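Local atomic coordinates of xenavidin (Xenopus tropicalis, PDB entry 2UZ2), a protein that binds biotin in a pocket at one end of a beta-barrel and, as a tetrameric glycoprotein of the avidin family, probably holds it very tightly. Residues Y35-S40 with V67-S72; S72-V77 with W96-S101; N28-G33 with P50-Q55. All coordinates share one frame; numbering follows the deposited sequence.

Contact 1 (Y35-S40 with V67-S72). With BTN (biotin), chain D.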
loop_
_atom_site.group_PDB
_atom_site.type_symbol
_atom_site.label_atom_id
_atom_site.label_comp_id
_atom_site.label_asym_id
_atom_site.label_seq_id
_atom_site.Cartn_x
_atom_site.Cartn_y
_atom_site.Cartn_z
ATOM N N TYR B 35 6.633 21.084 2.435
ATOM C CA TYR B 35 6.880 19.966 3.348
ATOM C C TYR B 35 8.363 19.944 3.660
ATOM O O TYR B 35 9.233 20.028 2.758
ATOM C CB TYR B 35 6.467 18.667 2.671
ATOM C CG TYR B 35 6.264 17.547 3.635
ATOM C CD1 TYR B 35 4.967 17.197 4.066
ATOM C CD2 TYR B 35 7.331 16.796 4.072
ATOM C CE1 TYR B 35 4.773 16.124 4.939
ATOM C CE2 TYR B 35 7.134 15.732 4.971
ATOM C CZ TYR B 35 5.840 15.418 5.387
ATOM O OH TYR B 35 5.707 14.346 6.275
ATOM N N PHE B 36 8.677 19.825 4.943
ATOM C CA PHE B 36 10.053 19.696 5.321
ATOM C C PHE B 36 10.232 18.348 6.023
ATOM O O PHE B 36 9.775 18.142 7.170
ATOM C CB PHE B 36 10.587 20.812 6.215
ATOM C CG PHE B 36 12.068 20.660 6.450
ATOM C CD1 PHE B 36 12.960 21.275 5.615
ATOM C CD2 PHE B 36 12.548 19.789 7.426
ATOM C CE1 PHE B 36 14.329 21.130 5.793
ATOM C CE2 PHE B 36 13.927 19.590 7.606
ATOM C CZ PHE B 36 14.825 20.266 6.773
ATOM N N THR B 37 10.873 17.423 5.342
ATOM C CA THR B 37 10.988 16.083 5.949
ATOM C C THR B 37 12.166 15.934 6.930
ATOM O O THR B 37 13.266 16.429 6.692
ATOM C CB THR B 37 11.054 14.970 4.885
ATOM O OG1 THR B 37 11.031 13.714 5.564
ATOM C CG2 THR B 37 12.334 15.084 4.068
ATOM N N SER B 38 11.942 15.224 8.031
ATOM C CA SER B 38 13.000 14.991 9.006
ATOM C C SER B 38 13.775 13.729 8.643
ATOM O O SER B 38 14.826 13.431 9.247
ATOM C CB SER B 38 12.421 14.877 10.411
ATOM O OG SER B 38 12.103 16.154 10.918
ATOM N N VAL B 39 13.263 13.010 7.647
ATOM C CA VAL B 39 13.853 11.760 7.144
ATOM C C VAL B 39 13.941 11.673 5.615
ATOM O O VAL B 39 13.136 12.228 4.909
ATOM C CB VAL B 39 13.140 10.489 7.695
ATOM C CG1 VAL B 39 13.269 10.427 9.211
ATOM C CG2 VAL B 39 11.701 10.419 7.234
ATOM N N SER B 40 14.957 10.982 5.106
ATOM C CA SER B 40 15.039 10.820 3.662
ATOM C C SER B 40 15.725 9.511 3.315
ATOM O O SER B 40 16.278 8.856 4.178
ATOM C CB SER B 40 15.794 12.000 3.039
ATOM O OG SER B 40 17.110 12.059 3.553
ATOM N N VAL B 67 4.205 15.846 -2.910
ATOM C CA VAL B 67 5.378 16.650 -2.595
ATOM C C VAL B 67 6.404 16.418 -3.678
ATOM O O VAL B 67 6.717 15.288 -4.008
ATOM C CB VAL B 67 5.968 16.321 -1.211
ATOM C CG1 VAL B 67 7.277 17.078 -0.993
ATOM C CG2 VAL B 67 4.976 16.736 -0.118
ATOM N N HIS B 68 6.906 17.506 -4.247
ATOM C CA HIS B 68 7.929 17.477 -5.307
ATOM C C HIS B 68 9.291 17.730 -4.655
ATOM O O HIS B 68 9.743 18.857 -4.569
ATOM C CB HIS B 68 7.544 18.571 -6.308
ATOM C CG HIS B 68 8.442 18.703 -7.503
ATOM N ND1 HIS B 68 9.334 17.739 -7.909
ATOM C CD2 HIS B 68 8.526 19.701 -8.414
ATOM C CE1 HIS B 68 9.980 18.166 -8.987
ATOM N NE2 HIS B 68 9.473 19.338 -9.334
ATOM N N TRP B 69 9.934 16.663 -4.178
ATOM C CA TRP B 69 11.147 16.833 -3.357
ATOM C C TRP B 69 12.163 17.640 -4.142
ATOM O O TRP B 69 12.496 17.285 -5.282
ATOM C CB TRP B 69 11.750 15.469 -2.976
ATOM C CG TRP B 69 10.781 14.641 -2.196
ATOM C CD1 TRP B 69 10.147 13.512 -2.628
ATOM C CD2 TRP B 69 10.308 14.893 -0.862
ATOM N NE1 TRP B 69 9.305 13.030 -1.640
ATOM C CE2 TRP B 69 9.381 13.870 -0.547
ATOM C CE3 TRP B 69 10.577 15.892 0.095
ATOM C CZ2 TRP B 69 8.713 13.796 0.699
ATOM C CZ3 TRP B 69 9.897 15.836 1.333
ATOM C CH2 TRP B 69 8.990 14.789 1.626
ATOM N N ALA B 70 12.713 18.659 -3.485
ATOM C CA ALA B 70 13.634 19.584 -4.118
ATOM C C ALA B 70 15.068 19.065 -4.196
ATOM O O ALA B 70 15.919 19.678 -4.854
ATOM C CB ALA B 70 13.580 20.940 -3.368
ATOM N N PHE B 71 15.341 17.927 -3.552
ATOM C CA PHE B 71 16.714 17.483 -3.307
ATOM C C PHE B 71 16.948 16.043 -3.780
ATOM O O PHE B 71 18.023 15.471 -3.559
ATOM C CB PHE B 71 17.039 17.640 -1.812
ATOM C CG PHE B 71 16.073 16.928 -0.917
ATOM C CD1 PHE B 71 16.277 15.605 -0.560
ATOM C CD2 PHE B 71 14.948 17.599 -0.440
ATOM C CE1 PHE B 71 15.376 14.929 0.248
ATOM C CE2 PHE B 71 14.025 16.959 0.344
ATOM C CZ PHE B 71 14.211 15.621 0.702
ATOM N N SER B 72 15.944 15.460 -4.430
ATOM C CA SER B 72 16.052 14.079 -4.930
ATOM C C SER B 72 15.135 13.889 -6.136
ATOM O O SER B 72 14.315 14.783 -6.430
ATOM C CB SER B 72 15.679 13.071 -3.833
ATOM O OG SER B 72 14.297 12.997 -3.726
HETATM C C11 BTN D . 14.106 11.085 -0.829
HETATM O O11 BTN D . 14.312 10.593 -1.963
HETATM O O12 BTN D . 14.931 10.821 0.079
HETATM C C10 BTN D . 12.907 11.975 -0.555
HETATM C C9 BTN D . 12.588 12.083 0.932
HETATM C C8 BTN D . 11.564 11.016 1.357
HETATM C C7 BTN D . 10.823 11.378 2.632
HETATM C C2 BTN D . 9.781 10.323 3.030
HETATM S S1 BTN D . 8.468 10.355 1.997
HETATM C C6 BTN D . 7.377 9.577 3.243
HETATM C C5 BTN D . 7.911 9.780 4.650
HETATM N N1 BTN D . 7.200 10.775 5.458
HETATM C C3 BTN D . 8.029 11.768 5.812
HETATM O O3 BTN D . 7.812 12.719 6.825
HETATM N N2 BTN D . 9.146 11.710 5.090
HETATM C C4 BTN D . 9.299 10.393 4.489
#
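Y35 opens the contact by laying its CB against V67 CG2 at 3.7 Å, while further out its CD2 comes within 3.6 Å of W69 CH2. The two ring planes stand almost perpendicular, at 89°. With CG anti to the backbone N (chi1 -162°), the phenol reaches into the biotin site, where OH donates to the ureido oxygen O3 of biotin over 2.7 Å. T37 divides its two branches: CG2 packs on W69 CZ3 and F71 CZ, whereas OG1 donates to V39 O, on a lone pair in the carbonyl plane. With its proton so committed, T37 OG1 accepts from biotin N2 at 2.8 Å. V39 CG2 touches the ureido ring, and S40 CB approaches F71 CE1 at 4.1 Å. W69 is sandwiched, V67 CG1 on one face and biotin C9 on the opposite one; an alanine here would probably leave the valeryl chain and Y35 without their shared wall and T76 OG1 without its indole donor. The loops leaving strands 30-36 and 62-68 meet beyond the end of strand 49-55, which separates the two strands in the sheet and whose S49 touches V67, W69 and F71, with W78 of strand 75-84 against Y35, V67 and W69.

Contact 2 (S72-V77 with W96-S101). With BTN (biotin), chain D.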
loop_
_atom_site.group_PDB
_atom_site.type_symbol
_atom_site.label_atom_id
_atom_site.label_comp_id
_atom_site.label_asym_id
_atom_site.label_seq_id
_atom_site.Cartn_x
_atom_site.Cartn_y
_atom_site.Cartn_z
ATOM N N SER B 72 15.944 15.460 -4.430
ATOM C CA SER B 72 16.052 14.079 -4.930
ATOM C C SER B 72 15.135 13.889 -6.136
ATOM O O SER B 72 14.315 14.783 -6.430
ATOM C CB SER B 72 15.679 13.071 -3.833
ATOM O OG SER B 72 14.297 12.997 -3.726
ATOM N N ASP B 73 15.283 12.754 -6.838
ATOM C CA ASP B 73 14.386 12.477 -7.981
ATOM C C ASP B 73 13.130 11.701 -7.599
ATOM O O ASP B 73 12.384 11.230 -8.481
ATOM C CB ASP B 73 15.147 11.785 -9.129
ATOM C CG ASP B 73 16.275 12.652 -9.692
ATOM O OD1 ASP B 73 16.139 13.898 -9.679
ATOM O OD2 ASP B 73 17.303 12.090 -10.137
ATOM N N SER B 74 12.847 11.638 -6.291
ATOM C CA SER B 74 11.652 10.970 -5.750
ATOM C C SER B 74 10.416 11.857 -5.721
ATOM O O SER B 74 10.504 13.081 -5.872
ATOM C CB SER B 74 11.922 10.530 -4.307
ATOM O OG SER B 74 13.034 9.648 -4.265
ATOM N N ILE B 75 9.252 11.239 -5.542
ATOM C CA ILE B 75 7.980 11.947 -5.351
ATOM C C ILE B 75 7.261 11.193 -4.244
ATOM O O ILE B 75 7.443 9.979 -4.105
ATOM C CB ILE B 75 7.095 11.876 -6.624
ATOM C CG1 ILE B 75 7.674 12.704 -7.801
ATOM C CG2 ILE B 75 5.649 12.262 -6.273
ATOM C CD1 ILE B 75 7.578 14.234 -7.636
ATOM N N THR B 76 6.527 11.907 -3.399
ATOM C CA THR B 76 5.662 11.222 -2.423
ATOM C C THR B 76 4.269 11.811 -2.503
ATOM O O THR B 76 4.125 13.033 -2.670
ATOM C CB THR B 76 6.183 11.362 -0.992
ATOM O OG1 THR B 76 7.541 10.898 -0.944
ATOM C CG2 THR B 76 5.314 10.554 0.005
ATOM N N VAL B 77 3.275 10.935 -2.396
ATOM C CA VAL B 77 1.862 11.365 -2.323
ATOM C C VAL B 77 1.291 10.897 -1.001
ATOM O O VAL B 77 1.645 9.828 -0.515
ATOM C CB VAL B 77 0.998 10.859 -3.518
ATOM C CG1 VAL B 77 1.458 11.536 -4.865
ATOM C CG2 VAL B 77 1.024 9.305 -3.662
ATOM N N TRP B 96 0.745 7.110 2.729
ATOM C CA TRP B 96 1.550 7.698 1.682
ATOM C C TRP B 96 2.204 6.657 0.789
ATOM O O TRP B 96 2.362 5.519 1.210
ATOM C CB TRP B 96 2.652 8.639 2.261
ATOM C CG TRP B 96 3.497 8.056 3.378
ATOM C CD1 TRP B 96 3.321 8.243 4.710
ATOM C CD2 TRP B 96 4.650 7.228 3.240
ATOM N NE1 TRP B 96 4.288 7.569 5.439
ATOM C CE2 TRP B 96 5.125 6.940 4.559
ATOM C CE3 TRP B 96 5.335 6.687 2.147
ATOM C CZ2 TRP B 96 6.258 6.150 4.800
ATOM C CZ3 TRP B 96 6.477 5.866 2.403
ATOM C CH2 TRP B 96 6.920 5.633 3.707
ATOM N N LEU B 97 2.541 7.059 -0.439
ATOM C CA LEU B 97 3.377 6.232 -1.322
ATOM C C LEU B 97 4.563 7.094 -1.699
ATOM O O LEU B 97 4.386 8.234 -2.139
ATOM C CB LEU B 97 2.595 5.864 -2.601
ATOM C CG LEU B 97 1.384 4.934 -2.456
ATOM C CD1 LEU B 97 0.568 4.877 -3.799
ATOM C CD2 LEU B 97 1.848 3.525 -1.993
ATOM N N LEU B 98 5.758 6.527 -1.544
ATOM C CA LEU B 98 7.011 7.180 -1.908
ATOM C C LEU B 98 7.589 6.476 -3.132
ATOM O O LEU B 98 7.932 5.284 -3.091
ATOM C CB LEU B 98 7.974 7.095 -0.723
ATOM C CG LEU B 98 9.473 7.309 -0.948
ATOM C CD1 LEU B 98 9.802 8.646 -1.558
ATOM C CD2 LEU B 98 10.183 7.127 0.399
ATOM N N ARG B 99 7.645 7.233 -4.223
ATOM C CA ARG B 99 8.189 6.746 -5.477
ATOM C C ARG B 99 9.647 7.116 -5.616
ATOM O O ARG B 99 9.984 8.305 -5.586
ATOM C CB ARG B 99 7.400 7.330 -6.666
ATOM C CG ARG B 99 7.999 6.893 -8.010
ATOM C CD ARG B 99 7.706 5.417 -8.286
ATOM N NE ARG B 99 8.674 4.842 -9.223
ATOM C CZ ARG B 99 8.435 3.767 -9.976
ATOM N NH1 ARG B 99 7.244 3.176 -9.930
ATOM N NH2 ARG B 99 9.381 3.282 -10.770
ATOM N N SER B 100 10.500 6.118 -5.796
ATOM C CA SER B 100 11.888 6.433 -6.124
ATOM C C SER B 100 12.137 6.270 -7.609
ATOM O O SER B 100 11.459 5.495 -8.297
ATOM C CB SER B 100 12.866 5.603 -5.309
ATOM O OG SER B 100 12.467 4.251 -5.271
ATOM N N SER B 101 13.114 7.019 -8.108
ATOM C CA SER B 101 13.469 6.936 -9.496
ATOM C C SER B 101 14.350 5.721 -9.806
ATOM O O SER B 101 15.494 5.604 -9.334
ATOM C CB SER B 101 14.138 8.248 -9.915
ATOM O OG SER B 101 14.592 8.137 -11.234
HETATM C C11 BTN D . 14.106 11.085 -0.829
HETATM O O11 BTN D . 14.312 10.593 -1.963
HETATM O O12 BTN D . 14.931 10.821 0.079
HETATM C C10 BTN D . 12.907 11.975 -0.555
HETATM C C9 BTN D . 12.588 12.083 0.932
HETATM C C8 BTN D . 11.564 11.016 1.357
HETATM C C7 BTN D . 10.823 11.378 2.632
HETATM C C2 BTN D . 9.781 10.323 3.030
HETATM S S1 BTN D . 8.468 10.355 1.997
HETATM C C6 BTN D . 7.377 9.577 3.243
HETATM C C5 BTN D . 7.911 9.780 4.650
HETATM N N1 BTN D . 7.200 10.775 5.458
HETATM C C3 BTN D . 8.029 11.768 5.812
HETATM O O3 BTN D . 7.812 12.719 6.825
HETATM N N2 BTN D . 9.146 11.710 5.090
HETATM C C4 BTN D . 9.299 10.393 4.489
HETATM O O HOH W 1 14.550 8.598 -6.334
#
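I75 and R99 form a hydrogen-bonded antiparallel pair in the beta hairpin of strands 75-84 and 90-99, part of the avidin barrel. Both backbone bonds are made, R99 N to I75 O being the shorter at 2.8 Å, and V77 with L97 repeats the pattern. Over 75-77 and 96-99 the strand directions are 168° apart. Between these pairs T76 and L98, a non-hydrogen-bonded pair, face the biotin, T76 OG1 coming within 3.2 Å of L98 CD1.

V77 CG2 lies against L97 CB at 3.9 Å, W78 of the second subunit meeting V77 and V114 of the third meeting L97. W96 lays its ring over the thiophane, with biotin C6 3.5 Å above the ring plane, over its centre; L98 CD2 touches S1, and W109 of the third subunit packs on W96 and L98. T76 OG1, which accepts from W69 NE1, stands 3.1 Å from biotin S1.

At the carboxylate end, S72 OG accepts from S74 N in an ST turn and donates to biotin O11. S74 OG, anti to the carbonyl carbon (chi1 -59°), which points it at the carboxylate, donates to the same O11 at 2.8 Å and accepts from a water that itself accepts from S101 N.

Contact 3 (N28-G33 with P50-Q55)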
loop_
_atom_site.group_PDB
_atom_site.type_symbol
_atom_site.label_atom_id
_atom_site.label_comp_id
_atom_site.label_asym_id
_atom_site.label_seq_id
_atom_site.Cartn_x
_atom_site.Cartn_y
_atom_site.Cartn_z
ATOM N N ASN B 28 -12.314 25.718 -4.502
ATOM C CA ASN B 28 -12.497 24.471 -5.248
ATOM C C ASN B 28 -11.813 23.341 -4.504
ATOM O O ASN B 28 -11.716 22.208 -5.013
ATOM C CB ASN B 28 -11.935 24.560 -6.672
ATOM C CG ASN B 28 -10.447 24.739 -6.722
ATOM O OD1 ASN B 28 -9.784 25.123 -5.740
ATOM N ND2 ASN B 28 -9.868 24.417 -7.892
ATOM N N GLY B 29 -11.279 23.671 -3.326
ATOM C CA GLY B 29 -10.554 22.666 -2.466
ATOM C C GLY B 29 -9.054 22.584 -2.711
ATOM O O GLY B 29 -8.303 21.893 -1.969
ATOM N N GLU B 30 -8.566 23.290 -3.730
ATOM C CA GLU B 30 -7.130 23.175 -4.067
ATOM C C GLU B 30 -6.298 23.853 -3.011
ATOM O O GLU B 30 -6.645 24.933 -2.531
ATOM C CB GLU B 30 -6.874 23.818 -5.435
ATOM C CG GLU B 30 -5.452 23.542 -6.031
ATOM C CD GLU B 30 -5.364 24.005 -7.500
ATOM O OE1 GLU B 30 -6.406 24.442 -8.058
ATOM O OE2 GLU B 30 -4.266 23.899 -8.095
ATOM N N PHE B 31 -5.167 23.250 -2.663
ATOM C CA PHE B 31 -4.284 23.891 -1.733
ATOM C C PHE B 31 -2.837 23.756 -2.155
ATOM O O PHE B 31 -2.478 22.867 -2.958
ATOM C CB PHE B 31 -4.525 23.416 -0.267
ATOM C CG PHE B 31 -4.277 21.946 0.004
ATOM C CD1 PHE B 31 -2.973 21.476 0.238
ATOM C CD2 PHE B 31 -5.340 21.041 0.086
ATOM C CE1 PHE B 31 -2.731 20.119 0.537
ATOM C CE2 PHE B 31 -5.112 19.657 0.373
ATOM C CZ PHE B 31 -3.779 19.213 0.601
ATOM N N THR B 32 -2.020 24.634 -1.588
ATOM C CA THR B 32 -0.583 24.617 -1.837
ATOM C C THR B 32 0.149 24.809 -0.517
ATOM O O THR B 32 -0.425 25.286 0.459
ATOM C CB THR B 32 -0.141 25.717 -2.824
ATOM O OG1 THR B 32 -0.250 26.995 -2.200
ATOM C CG2 THR B 32 -1.015 25.733 -4.063
ATOM N N GLY B 33 1.412 24.416 -0.492
ATOM C CA GLY B 33 2.204 24.578 0.706
ATOM C C GLY B 33 3.580 23.987 0.538
ATOM O O GLY B 33 4.117 23.910 -0.574
ATOM N N PRO B 50 8.042 21.887 -2.300
ATOM C CA PRO B 50 6.670 22.331 -2.524
ATOM C C PRO B 50 5.648 21.201 -2.617
ATOM O O PRO B 50 5.984 20.084 -2.990
ATOM C CB PRO B 50 6.768 23.032 -3.871
ATOM C CG PRO B 50 7.863 22.240 -4.619
ATOM C CD PRO B 50 8.866 21.944 -3.524
ATOM N N LEU B 51 4.382 21.529 -2.350
ATOM C CA LEU B 51 3.320 20.556 -2.522
ATOM C C LEU B 51 2.091 21.213 -3.117
ATOM O O LEU B 51 1.899 22.441 -2.973
ATOM C CB LEU B 51 2.938 19.909 -1.176
ATOM C CG LEU B 51 2.276 20.807 -0.109
ATOM C CD1 LEU B 51 0.755 20.813 -0.142
ATOM C CD2 LEU B 51 2.735 20.329 1.252
ATOM N N THR B 52 1.266 20.379 -3.747
ATOM C CA THR B 52 -0.059 20.815 -4.262
ATOM C C THR B 52 -1.037 19.678 -3.993
ATOM O O THR B 52 -0.656 18.488 -4.052
ATOM C CB THR B 52 -0.045 21.086 -5.786
ATOM O OG1 THR B 52 -1.255 21.771 -6.158
ATOM C CG2 THR B 52 0.034 19.769 -6.594
ATOM N N GLY B 53 -2.290 20.018 -3.698
ATOM C CA GLY B 53 -3.275 18.975 -3.488
ATOM C C GLY B 53 -4.664 19.555 -3.396
ATOM O O GLY B 53 -4.920 20.700 -3.826
ATOM N N TYR B 54 -5.562 18.719 -2.899
ATOM C CA TYR B 54 -6.978 19.119 -2.728
ATOM C C TYR B 54 -7.527 18.538 -1.465
ATOM O O TYR B 54 -7.176 17.404 -1.099
ATOM C CB TYR B 54 -7.845 18.534 -3.813
ATOM C CG TYR B 54 -7.626 18.980 -5.225
ATOM C CD1 TYR B 54 -8.183 20.150 -5.728
ATOM C CD2 TYR B 54 -6.897 18.138 -6.059
ATOM C CE1 TYR B 54 -7.968 20.501 -7.082
ATOM C CE2 TYR B 54 -6.706 18.429 -7.318
ATOM C CZ TYR B 54 -7.191 19.568 -7.841
ATOM O OH TYR B 54 -6.930 19.787 -9.153
ATOM N N GLN B 55 -8.427 19.305 -0.844
ATOM C CA GLN B 55 -9.289 18.779 0.205
ATOM C C GLN B 55 -10.731 18.918 -0.193
ATOM O O GLN B 55 -11.076 19.827 -0.975
ATOM C CB GLN B 55 -9.053 19.488 1.543
ATOM C CG GLN B 55 -9.445 20.969 1.595
ATOM C CD GLN B 55 -9.579 21.519 2.993
ATOM O OE1 GLN B 55 -8.783 22.367 3.391
ATOM N NE2 GLN B 55 -10.587 21.070 3.753
HETATM O O HOH W 2 -7.632 22.149 -10.020
#
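G53 O accepts from F31 N of the facing strand over 2.8 Å, with E30 CA adding a weaker CA-H...O contact. G53 N returns a bond to F31 O, which also receives the CA-H of T52. At one end Q55 N donates to G29 O, and at the other G33 and L51 exchange a pair of bonds. The F31 ring lies over this ladder because its CG sits between the backbone N and the carbonyl carbon (chi1 63°). One face covers G53, whose CA lies 4.2 Å from the ring centroid and 12° off the ring normal, a CH-pi contact; a side chain on G53 would run tightly against F31 CZ. At the ring edge CE1 meets L51 CD1 at 3.6 Å.

These are neighbouring antiparallel strands of the avidin barrel, 30-36 and 49-55, with axes at 147° in their short segments. F31 and L51 point to its interior, where I22, F63 and F65 pack on F31 and L20 on L51. The other face carries E30, T32, T52 and Y54 and partly meets the second subunit, where T52 OG1 bonds to T52 OG1 of that subunit and Y54 packs on its H68.

Ahead of the strand, N28 OD1 accepts from E30 N over 3.0 Å in an Asx turn. G29 brings its CA close to Q55 O, and a CB there would clash with that oxygen. Y54 brings CD1 to within 3.6 Å of E30 CA, and a water in the plane of the phenol links Y54 OH, at 2.6 Å, to E30 OE1.

From the N terminus, strand 30-36 supplies the first segment of contact 3 and then, at its C-terminal end, that of contact 1. Contact 3 closes first, when strand 49-55 returns beside it; contact 1 closes later, at the end of strand 62-68, and the two cross along the chain. H68 N donating to P50 O joins their later segments. Contact 2 follows in series, opening at S72, which it shares with contact 1, and closing the hairpin of strands 75-84 and 90-99. Contacts 1 and 2 meet through the backbone hydrogen bond from V67 N to T76 O and wall the biotin together, whereas contact 3 lies about 17 and 18 Å from them, centre to centre.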